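PDB 4FGW: glycerol-3-phosphate dehydrogenase [NAD(+)] 1 from Saccharomyces cerevisiae, which catalyses the NAD-dependent interconversion of sn-glycerol 3-phosphate and dihydroxyacetone phosphate, and so drives glycerol production under hyperosmotic stress. Local coordinates for residues L250-V255 and A266-V271; E256-G261 and P375-P380; L273-R278 and E358-F363; D324-E329 and Q368-N373. One frame throughout, in Å; residues are numbered along the deposited sequence.

Overall arrangement
All four contacts lie in the helical C-terminal part of the chain. Contacts 1 and 2 share helix 235-257, and their centres are about 9 Å apart. Contact 3 continues along helix 261-283 from contact 1, with centres about 12 Å apart; Leu362 packs on Ile268 and Val271. Contact 4 uses the far end of helix 361-371, the helix that starts in contact 3. Phe254 joins contact 1 to contacts 2 and 4 through Met376, Ile369 and Val370. Contacts 1, 2 and 3 also touch the second subunit. Contact 3 is near the probable proton acceptor: the side chains of Ile276 and Lys245 are about 5 Å apart. Contact 2 is remote from the probable substrate and NAD(+) sites.

Contact 1 (L250-V255 and A266-V271); sequences LGCGFV and AAIQRV
Gln269 brings the flat group of this contact, but its stem does the touching: CG lies 3.6 Å from Cys252 SG, while the amide oxygen OE1 stays farther off. The ring of Phe254 takes no part across the contact. One of its faces is occupied by Leu250 O, 3.2 Å above the plane and displaced toward the rim. The ring packs instead on Ile369 and Val370 of helix 361-371 and on Ala315 and Met318 of helix 310-320.

The two helices, 235-257 and 261-283, form an antiparallel hairpin of the helical C-terminal domain. Their short segments cross at 160°, with axes 8.8 Å apart. Ile268 fills the space between them. Ile268 CG1 stands beside its backbone N (chi1 -77°), which sets CG2 anti to that N, where it meets Cys252 SG at 3.7 Å. The same CG2 of Ile268 lies 3.7 Å from Gly251 C. A side chain on Gly251 would crowd this methyl, so its absence probably leaves room for it. At its other end Ile268 meets Val255 tip to tip, with CD1 3.4 Å from Val255 CG2. With an alanine here, CG2 and CD1 are gone, and a gap would probably open beside Gly251 and leave Val255 CG2 without its partner.

Trp193 of the second subunit packs on Ile268, and Glu195 of that subunit forms a salt bridge with Arg270. No hydrogen bond links the two segments. The pairing therefore depends on the fit of buried apolar groups and a thiol, not on directed polar bonds.

Contact 2 (E256-G261 and P375-P380); sequences EGLGWG and PMKNLP
Leu258 and Lys377 have the closest CA atoms, 7.7 Å apart, where a Schellman motif with positive phi at Gly259 (84°) faces a type I beta turn from Met376 to Leu379. The first closes helix 235-257, with Gly259 N bonded to Glu256 O. The second leads into helix 379-383. The contact thus joins a helix C-terminal cap to a beta turn at the surface of the helical C-terminal domain.

Leu258 reaches across with both methyls. Leu258 CD1 lies 3.8 Å from Met376 O, and Leu258 CD2 touches Lys377 CG at 4.0 Å, the two side chains crossing at about a right angle. The lysine chain bends at its third torsion (chi3 -79°), carrying NZ off from Leu258.

Leu258 CD1 also rests on one face of the Trp260 ring, 3.7 Å above the plane and toward the rim. Trp260 and Pro380 come from opposite directions. Pro380 CG approaches the indole obliquely, 3.6 Å from Trp260 CZ3. Trp193 of the second subunit packs on both residues, so this corner belongs to the dimer interface. At the indole edge, in the ring plane, Lys377 O stands 3.5 Å from Trp260 CH2.

Contact 3 (L273-R278 and E358-F363); sequences LGEIIR and EDFPLF
Glu275, on helix 261-283, holds the first turn of helix 361-371 by its carboxylate. Phe360 sits at the N-cap position of that helix in the helical C-terminal domain.

Three hydrogen bonds cross the contact. Leu362 N gives a bond of 2.8 Å to Glu275 OE1, fairly straight at 163°. Phe363 N gives one of 3.0 Å to Glu275 OE2. Each oxygen uses its syn lone pair, so the carboxylate bridges two successive N-H groups and its rotation is fixed. The glutamate CG stands beside its own backbone N (chi1 -77°), and the rest of the chain is extended, which carries the acid to the helix start. The buried acid is probably steadied as an anion by the positive end of the helix. A third bond joins Arg278 NH1 to Asp359 O at 2.8 Å. The oxygen meets it tilted from the guanidinium plane, and the bond is bent to 131° at the hydrogen.

Two phenylalanine rings meet this part of helix 261-283. Glu275 CB makes a CH-pi contact over a face of Phe363, 4.0 Å from the ring centroid. Its OE2 also lies over a face of that ring. Phe360 instead offers an edge: its CE2 is 3.3 Å from Glu275 O, near the ring plane. The aliphatic stem of Arg278 runs alongside this ring in the opposite direction, with Arg278 CG 3.7 Å from Phe360 CE2.

Apolar packing adds Ile276, which also touches Leu244 of helix 235-257. It crosses Phe363 at about a right angle, with Ile276 CG1 4.1 Å from Phe363 CZ.

Contact 4 (D324-E329 and Q368-N373); sequences DAWECE and QIVYNN
Trp326 and Tyr371 reach each other with matching first torsions. In both, CG stands beside its own backbone N and anti to the carbonyl carbon (chi1 -56° and -70°). This turns the indole across to 368-373, while Tyr371, whose CB points away, brings its ring back within touch of it. The indole presents its edge to the face of the phenol ring, an offset edge-to-face pair. The planes are 68° apart, and the centroids of the indole six-membered ring and the phenol ring are 5.4 Å apart. Trp326 CZ2 makes the closest touch, 3.7 Å from Tyr371 CE2.

Val370 lies beside this pair. Its CG1 meets Trp326 CH2 at 4.0 Å, and its carbonyl O is 3.8 Å from Trp326 CZ3, oblique to the indole. Ala325 rests its CB on one face of the indole, 3.7 Å above the plane and toward the rim. The same CB of Ala325 is 4.3 Å from Val370 CG1.

The contact sets the start of helix 325-333 against the end of helix 361-371 in the helical C-terminal domain. Helix 340-354 lies close by: Tyr371 OH hydrogen-bonds to Leu341 O, and the phenol ring touches Cys344 and Lys345. Replacing the tyrosine by an alanine would probably leave the indole edge without a ring face to rest on and Leu341 O without this donor. The other methyl of Val370, CG2, packs on Phe254 of helix 235-257. The side chain of Tyr371 is about 8 Å from that of Gln339, which probably binds NAD(+).

Contact 1 (L250-V255 and A266-V271)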
# COMPACT_ATOMS: atom_id res chain seq x y z
N LEU A 250 3.62 11.85 -7.43
CA LEU A 250 4.69 12.67 -7.99
C LEU A 250 6.04 12.29 -7.36
O LEU A 250 7.00 12.07 -8.09
CB LEU A 250 4.42 14.18 -7.85
CG LEU A 250 3.29 14.77 -8.72
CD1 LEU A 250 2.94 16.17 -8.27
CD2 LEU A 250 3.67 14.82 -10.20
N GLY A 251 6.06 12.15 -6.03
CA GLY A 251 7.23 11.73 -5.27
C GLY A 251 7.73 10.36 -5.68
O GLY A 251 8.95 10.13 -5.70
N CYS A 252 6.80 9.43 -6.05
CA CYS A 252 7.11 8.07 -6.53
C CYS A 252 7.77 8.11 -7.90
O CYS A 252 8.74 7.39 -8.14
CB CYS A 252 5.87 7.19 -6.55
SG CYS A 252 5.19 6.84 -4.91
N GLY A 253 7.21 8.93 -8.79
CA GLY A 253 7.71 9.13 -10.15
C GLY A 253 9.12 9.67 -10.15
O GLY A 253 9.98 9.15 -10.88
N PHE A 254 9.39 10.69 -9.29
CA PHE A 254 10.71 11.30 -9.13
C PHE A 254 11.72 10.22 -8.78
O PHE A 254 12.75 10.08 -9.43
CB PHE A 254 10.70 12.37 -8.02
CG PHE A 254 9.83 13.58 -8.25
CD1 PHE A 254 9.30 14.29 -7.18
CD2 PHE A 254 9.55 14.03 -9.54
CE1 PHE A 254 8.49 15.41 -7.39
CE2 PHE A 254 8.75 15.15 -9.75
CZ PHE A 254 8.22 15.83 -8.68
N VAL A 255 11.38 9.43 -7.77
CA VAL A 255 12.19 8.35 -7.23
C VAL A 255 12.42 7.18 -8.23
O VAL A 255 13.53 6.66 -8.29
CB VAL A 255 11.60 7.99 -5.85
CG1 VAL A 255 11.20 6.52 -5.73
CG2 VAL A 255 12.52 8.44 -4.74
N ALA A 266 7.97 2.36 -2.84
CA ALA A 266 7.19 1.82 -1.72
C ALA A 266 7.40 2.66 -0.45
O ALA A 266 6.44 2.87 0.29
CB ALA A 266 7.57 0.37 -1.47
N ALA A 267 8.64 3.16 -0.23
CA ALA A 267 9.00 4.03 0.90
C ALA A 267 8.24 5.37 0.83
O ALA A 267 7.72 5.80 1.86
CB ALA A 267 10.50 4.27 0.93
N ILE A 268 8.14 5.99 -0.37
CA ILE A 268 7.39 7.24 -0.58
C ILE A 268 5.90 7.02 -0.37
O ILE A 268 5.24 7.89 0.20
CB ILE A 268 7.75 8.00 -1.91
CG1 ILE A 268 9.08 8.74 -1.74
CG2 ILE A 268 6.68 9.03 -2.34
CD1 ILE A 268 10.10 8.13 -2.36
N GLN A 269 5.38 5.85 -0.79
CA GLN A 269 3.98 5.48 -0.58
C GLN A 269 3.68 5.34 0.91
O GLN A 269 2.64 5.81 1.36
CB GLN A 269 3.64 4.19 -1.33
CG GLN A 269 3.47 4.43 -2.82
CD GLN A 269 3.34 3.18 -3.64
OE1 GLN A 269 4.25 2.80 -4.37
NE2 GLN A 269 2.19 2.54 -3.57
N ARG A 270 4.62 4.77 1.67
CA ARG A 270 4.49 4.61 3.12
C ARG A 270 4.50 5.97 3.81
O ARG A 270 3.64 6.23 4.66
CB ARG A 270 5.62 3.73 3.67
CG ARG A 270 5.53 3.48 5.17
CD ARG A 270 6.85 3.06 5.75
NE ARG A 270 7.87 4.11 5.74
CZ ARG A 270 8.02 5.03 6.69
NH1 ARG A 270 7.19 5.06 7.72
NH2 ARG A 270 8.99 5.92 6.61
N VAL A 271 5.45 6.84 3.44
CA VAL A 271 5.58 8.18 3.99
C VAL A 271 4.33 9.00 3.61
O VAL A 271 3.75 9.66 4.47
CB VAL A 271 6.93 8.85 3.59
CG1 VAL A 271 6.95 10.35 3.92
CG2 VAL A 271 8.11 8.15 4.25

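Contact 2 (E256-G261 and P375-P380)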
# COMPACT_ATOMS: atom_id res chain seq x y z
N GLU A 256 11.40 6.84 -9.04
CA GLU A 256 11.47 5.81 -10.08
C GLU A 256 12.37 6.28 -11.23
O GLU A 256 13.29 5.56 -11.61
CB GLU A 256 10.07 5.47 -10.61
CG GLU A 256 9.29 4.51 -9.72
CD GLU A 256 7.91 4.11 -10.21
OE1 GLU A 256 7.52 4.52 -11.33
OE2 GLU A 256 7.20 3.40 -9.47
N GLY A 257 12.10 7.49 -11.74
CA GLY A 257 12.83 8.13 -12.82
C GLY A 257 14.31 8.31 -12.55
O GLY A 257 15.12 8.30 -13.48
N LEU A 258 14.68 8.46 -11.25
CA LEU A 258 16.06 8.57 -10.78
C LEU A 258 16.75 7.19 -10.80
O LEU A 258 17.97 7.11 -10.61
CB LEU A 258 16.10 9.16 -9.35
CG LEU A 258 15.98 10.68 -9.20
CD1 LEU A 258 15.67 11.05 -7.76
CD2 LEU A 258 17.25 11.39 -9.64
N GLY A 259 15.97 6.13 -10.99
CA GLY A 259 16.45 4.75 -11.04
C GLY A 259 16.60 4.09 -9.68
O GLY A 259 17.38 3.15 -9.54
N TRP A 260 15.84 4.58 -8.68
CA TRP A 260 15.93 4.03 -7.32
C TRP A 260 15.09 2.77 -7.09
O TRP A 260 15.28 2.08 -6.08
CB TRP A 260 15.73 5.12 -6.25
CG TRP A 260 16.71 6.26 -6.30
CD1 TRP A 260 17.83 6.36 -7.07
CD2 TRP A 260 16.66 7.46 -5.51
NE1 TRP A 260 18.47 7.55 -6.83
CE2 TRP A 260 17.78 8.24 -5.87
CE3 TRP A 260 15.80 7.94 -4.51
CZ2 TRP A 260 18.04 9.49 -5.29
CZ3 TRP A 260 16.04 9.19 -3.96
CH2 TRP A 260 17.16 9.94 -4.33
N GLY A 261 14.20 2.45 -8.03
CA GLY A 261 13.40 1.23 -8.03
C GLY A 261 12.15 1.21 -7.19
O GLY A 261 11.68 2.24 -6.70
N PRO A 375 16.76 20.13 -5.90
CA PRO A 375 17.49 19.01 -6.53
C PRO A 375 16.89 17.64 -6.85
O PRO A 375 17.49 16.92 -7.66
CB PRO A 375 18.77 18.90 -5.69
CG PRO A 375 19.00 20.28 -5.24
CD PRO A 375 17.65 20.86 -4.97
N MET A 376 15.75 17.24 -6.22
CA MET A 376 15.06 15.95 -6.45
C MET A 376 15.80 14.76 -5.83
O MET A 376 15.16 13.89 -5.25
CB MET A 376 14.77 15.71 -7.94
CG MET A 376 13.61 14.78 -8.22
SD MET A 376 13.48 14.39 -9.98
CE MET A 376 12.59 15.79 -10.56
N LYS A 377 17.14 14.74 -5.93
CA LYS A 377 18.01 13.71 -5.35
C LYS A 377 18.04 13.86 -3.82
O LYS A 377 18.40 12.92 -3.11
CB LYS A 377 19.45 13.83 -5.89
CG LYS A 377 19.60 13.70 -7.41
CD LYS A 377 21.07 13.70 -7.85
CE LYS A 377 21.71 15.07 -7.90
NZ LYS A 377 23.17 15.00 -8.15
N ASN A 378 17.69 15.07 -3.32
CA ASN A 378 17.67 15.42 -1.90
C ASN A 378 16.40 14.95 -1.18
O ASN A 378 16.30 15.15 0.04
CB ASN A 378 17.83 16.94 -1.73
CG ASN A 378 19.15 17.51 -2.18
OD1 ASN A 378 19.29 18.73 -2.31
ND2 ASN A 378 20.17 16.68 -2.38
N LEU A 379 15.46 14.32 -1.91
CA LEU A 379 14.19 13.78 -1.40
C LEU A 379 14.35 12.97 -0.10
O LEU A 379 13.69 13.34 0.88
CB LEU A 379 13.42 13.03 -2.51
CG LEU A 379 11.91 12.81 -2.35
CD1 LEU A 379 11.17 14.11 -2.13
CD2 LEU A 379 11.34 12.17 -3.58
N PRO A 380 15.29 11.97 0.01
CA PRO A 380 15.47 11.26 1.30
C PRO A 380 15.84 12.16 2.48
O PRO A 380 15.32 11.95 3.57
CB PRO A 380 16.61 10.27 0.99
CG PRO A 380 16.53 10.06 -0.47
CD PRO A 380 16.17 11.39 -1.02

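Contact 3 (L273-R278 and E358-F363)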
# COMPACT_ATOMS: atom_id res chain seq x y z
N LEU A 273 1.23 7.85 2.70
CA LEU A 273 0.07 7.36 3.46
C LEU A 273 0.02 7.99 4.85
O LEU A 273 -1.04 8.46 5.26
CB LEU A 273 0.04 5.81 3.55
CG LEU A 273 -1.21 5.18 4.22
CD1 LEU A 273 -2.50 5.46 3.43
CD2 LEU A 273 -1.01 3.70 4.44
N GLY A 274 1.17 8.06 5.52
CA GLY A 274 1.29 8.68 6.84
C GLY A 274 0.91 10.15 6.82
O GLY A 274 0.23 10.62 7.73
N GLU A 275 1.30 10.87 5.75
CA GLU A 275 0.99 12.29 5.58
C GLU A 275 -0.48 12.55 5.25
O GLU A 275 -1.02 13.55 5.69
CB GLU A 275 1.96 12.96 4.61
CG GLU A 275 3.30 13.23 5.27
CD GLU A 275 4.31 14.05 4.51
OE1 GLU A 275 5.51 13.93 4.82
OE2 GLU A 275 3.90 14.83 3.61
N ILE A 276 -1.13 11.61 4.54
CA ILE A 276 -2.56 11.66 4.21
C ILE A 276 -3.37 11.48 5.51
O ILE A 276 -4.30 12.23 5.76
CB ILE A 276 -2.93 10.62 3.11
CG1 ILE A 276 -2.23 10.97 1.76
CG2 ILE A 276 -4.46 10.54 2.92
CD1 ILE A 276 -2.32 9.91 0.62
N ILE A 277 -2.96 10.51 6.37
CA ILE A 277 -3.60 10.26 7.67
C ILE A 277 -3.50 11.50 8.55
O ILE A 277 -4.50 11.96 9.10
CB ILE A 277 -3.01 8.99 8.37
CG1 ILE A 277 -3.32 7.71 7.56
CG2 ILE A 277 -3.48 8.87 9.83
CD1 ILE A 277 -2.38 6.54 7.77
N ARG A 278 -2.27 12.04 8.66
CA ARG A 278 -1.93 13.22 9.47
C ARG A 278 -2.74 14.43 9.02
O ARG A 278 -3.25 15.15 9.88
CB ARG A 278 -0.42 13.48 9.39
CG ARG A 278 0.10 14.55 10.35
CD ARG A 278 1.60 14.74 10.23
NE ARG A 278 2.33 13.49 10.49
CZ ARG A 278 3.37 13.07 9.78
NH1 ARG A 278 3.84 13.79 8.76
NH2 ARG A 278 3.96 11.92 10.08
N GLU A 358 6.02 22.36 8.21
CA GLU A 358 7.00 21.45 8.81
C GLU A 358 6.46 20.04 9.07
O GLU A 358 7.23 19.08 9.02
CB GLU A 358 7.57 22.05 10.11
CG GLU A 358 8.74 23.00 9.89
CD GLU A 358 9.38 23.52 11.17
OE1 GLU A 358 9.55 24.76 11.28
OE2 GLU A 358 9.71 22.70 12.05
N ASP A 359 5.15 19.93 9.37
CA ASP A 359 4.46 18.67 9.67
C ASP A 359 4.32 17.74 8.48
O ASP A 359 4.10 16.55 8.67
CB ASP A 359 3.06 18.94 10.26
CG ASP A 359 3.02 19.78 11.52
OD1 ASP A 359 3.97 19.68 12.33
OD2 ASP A 359 2.02 20.49 11.72
N PHE A 360 4.44 18.28 7.24
CA PHE A 360 4.29 17.47 6.03
C PHE A 360 5.52 17.58 5.10
O PHE A 360 5.40 18.13 4.00
CB PHE A 360 2.95 17.81 5.32
CG PHE A 360 1.74 17.68 6.22
CD1 PHE A 360 1.31 18.75 7.00
CD2 PHE A 360 1.04 16.48 6.31
CE1 PHE A 360 0.21 18.62 7.86
CE2 PHE A 360 -0.06 16.36 7.15
CZ PHE A 360 -0.47 17.43 7.92
N PRO A 361 6.70 17.04 5.51
CA PRO A 361 7.90 17.16 4.66
C PRO A 361 7.81 16.60 3.24
O PRO A 361 8.39 17.21 2.35
CB PRO A 361 9.01 16.52 5.48
CG PRO A 361 8.32 15.68 6.48
CD PRO A 361 7.03 16.37 6.78
N LEU A 362 7.06 15.49 3.01
CA LEU A 362 6.90 14.92 1.66
C LEU A 362 6.07 15.83 0.76
O LEU A 362 6.49 16.10 -0.37
CB LEU A 362 6.37 13.49 1.67
CG LEU A 362 6.13 12.84 0.29
CD1 LEU A 362 7.44 12.62 -0.48
CD2 LEU A 362 5.36 11.56 0.42
N PHE A 363 4.92 16.33 1.27
CA PHE A 363 4.06 17.27 0.54
C PHE A 363 4.86 18.53 0.20
O PHE A 363 4.77 19.02 -0.93
CB PHE A 363 2.79 17.63 1.36
CG PHE A 363 1.76 16.54 1.57
CD1 PHE A 363 0.71 16.72 2.47
CD2 PHE A 363 1.83 15.33 0.88
CE1 PHE A 363 -0.24 15.71 2.67
CE2 PHE A 363 0.88 14.33 1.09
CZ PHE A 363 -0.15 14.53 1.98

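Contact 4 (D324-E329 and Q368-N373)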
# COMPACT_ATOMS: atom_id res chain seq x y z
N ASP A 324 10.89 20.83 -16.94
CA ASP A 324 9.99 21.14 -15.86
C ASP A 324 8.75 20.30 -16.02
O ASP A 324 8.55 19.65 -17.03
CB ASP A 324 9.65 22.62 -15.85
CG ASP A 324 10.81 23.48 -15.43
OD1 ASP A 324 11.78 22.93 -14.88
OD2 ASP A 324 10.76 24.71 -15.65
N ALA A 325 7.90 20.33 -15.01
CA ALA A 325 6.67 19.60 -15.05
C ALA A 325 5.92 19.79 -16.35
O ALA A 325 5.72 18.86 -17.11
CB ALA A 325 5.81 20.04 -13.90
N TRP A 326 5.50 21.03 -16.58
CA TRP A 326 4.57 21.36 -17.64
C TRP A 326 5.06 21.05 -19.03
O TRP A 326 4.31 20.74 -19.93
CB TRP A 326 4.19 22.80 -17.49
CG TRP A 326 3.64 23.07 -16.16
CD1 TRP A 326 2.34 23.01 -15.80
CD2 TRP A 326 4.36 23.43 -15.00
NE1 TRP A 326 2.20 23.33 -14.48
CE2 TRP A 326 3.43 23.60 -13.97
CE3 TRP A 326 5.70 23.64 -14.74
CZ2 TRP A 326 3.80 23.96 -12.70
CZ3 TRP A 326 6.06 24.00 -13.47
CH2 TRP A 326 5.12 24.16 -12.47
N GLU A 327 6.36 21.12 -19.16
CA GLU A 327 7.05 20.71 -20.39
C GLU A 327 6.83 19.20 -20.55
O GLU A 327 6.57 18.74 -21.66
CB GLU A 327 8.55 21.04 -20.27
CG GLU A 327 9.29 21.05 -21.60
CD GLU A 327 10.65 21.73 -21.62
OE1 GLU A 327 11.18 21.95 -22.73
OE2 GLU A 327 11.18 22.06 -20.53
N CYS A 328 6.88 18.45 -19.43
CA CYS A 328 6.65 17.01 -19.38
C CYS A 328 5.16 16.66 -19.52
O CYS A 328 4.82 15.65 -20.14
CB CYS A 328 7.25 16.41 -18.11
SG CYS A 328 9.06 16.47 -18.05
N GLU A 329 4.28 17.52 -18.98
CA GLU A 329 2.81 17.41 -19.02
C GLU A 329 2.31 17.49 -20.47
O GLU A 329 1.41 16.73 -20.84
CB GLU A 329 2.19 18.54 -18.16
CG GLU A 329 0.75 18.32 -17.75
CD GLU A 329 0.15 19.42 -16.89
OE1 GLU A 329 0.25 20.60 -17.29
OE2 GLU A 329 -0.45 19.10 -15.85
N GLN A 368 8.35 21.91 -3.59
CA GLN A 368 9.66 22.56 -3.78
C GLN A 368 10.37 22.12 -5.05
O GLN A 368 11.03 22.93 -5.70
CB GLN A 368 10.57 22.37 -2.54
CG GLN A 368 10.08 23.04 -1.25
CD GLN A 368 9.96 24.55 -1.28
OE1 GLN A 368 10.63 25.25 -2.04
NE2 GLN A 368 9.12 25.10 -0.41
N ILE A 369 10.24 20.83 -5.41
CA ILE A 369 10.84 20.24 -6.62
C ILE A 369 10.11 20.77 -7.88
O ILE A 369 10.77 21.22 -8.82
CB ILE A 369 10.85 18.68 -6.54
CG1 ILE A 369 11.88 18.19 -5.49
CG2 ILE A 369 11.12 18.03 -7.91
CD1 ILE A 369 11.60 16.75 -4.94
N VAL A 370 8.76 20.70 -7.87
CA VAL A 370 7.87 21.10 -8.96
C VAL A 370 7.94 22.60 -9.28
O VAL A 370 8.18 22.96 -10.44
CB VAL A 370 6.41 20.60 -8.74
CG1 VAL A 370 5.45 21.17 -9.78
CG2 VAL A 370 6.34 19.07 -8.72
N TYR A 371 7.71 23.47 -8.28
CA TYR A 371 7.65 24.92 -8.46
C TYR A 371 8.97 25.63 -8.43
O TYR A 371 9.26 26.44 -9.32
CB TYR A 371 6.61 25.56 -7.53
CG TYR A 371 5.21 25.20 -7.97
CD1 TYR A 371 4.60 24.03 -7.52
CD2 TYR A 371 4.54 25.96 -8.92
CE1 TYR A 371 3.34 23.66 -7.97
CE2 TYR A 371 3.28 25.60 -9.38
CZ TYR A 371 2.68 24.45 -8.90
OH TYR A 371 1.43 24.10 -9.35
N ASN A 372 9.79 25.35 -7.42
CA ASN A 372 11.12 25.94 -7.31
C ASN A 372 12.09 24.94 -7.97
O ASN A 372 11.63 24.03 -8.65
CB ASN A 372 11.43 26.29 -5.85
CG ASN A 372 10.35 27.16 -5.23
OD1 ASN A 372 9.96 28.21 -5.76
ND2 ASN A 372 9.78 26.71 -4.12
N ASN A 373 13.39 25.05 -7.79
CA ASN A 373 14.21 24.09 -8.50
C ASN A 373 15.02 23.20 -7.60
O ASN A 373 16.21 23.03 -7.79
CB ASN A 373 15.08 24.76 -9.53
CG ASN A 373 14.36 24.97 -10.83
OD1 ASN A 373 13.73 26.01 -11.04
ND2 ASN A 373 14.41 23.98 -11.70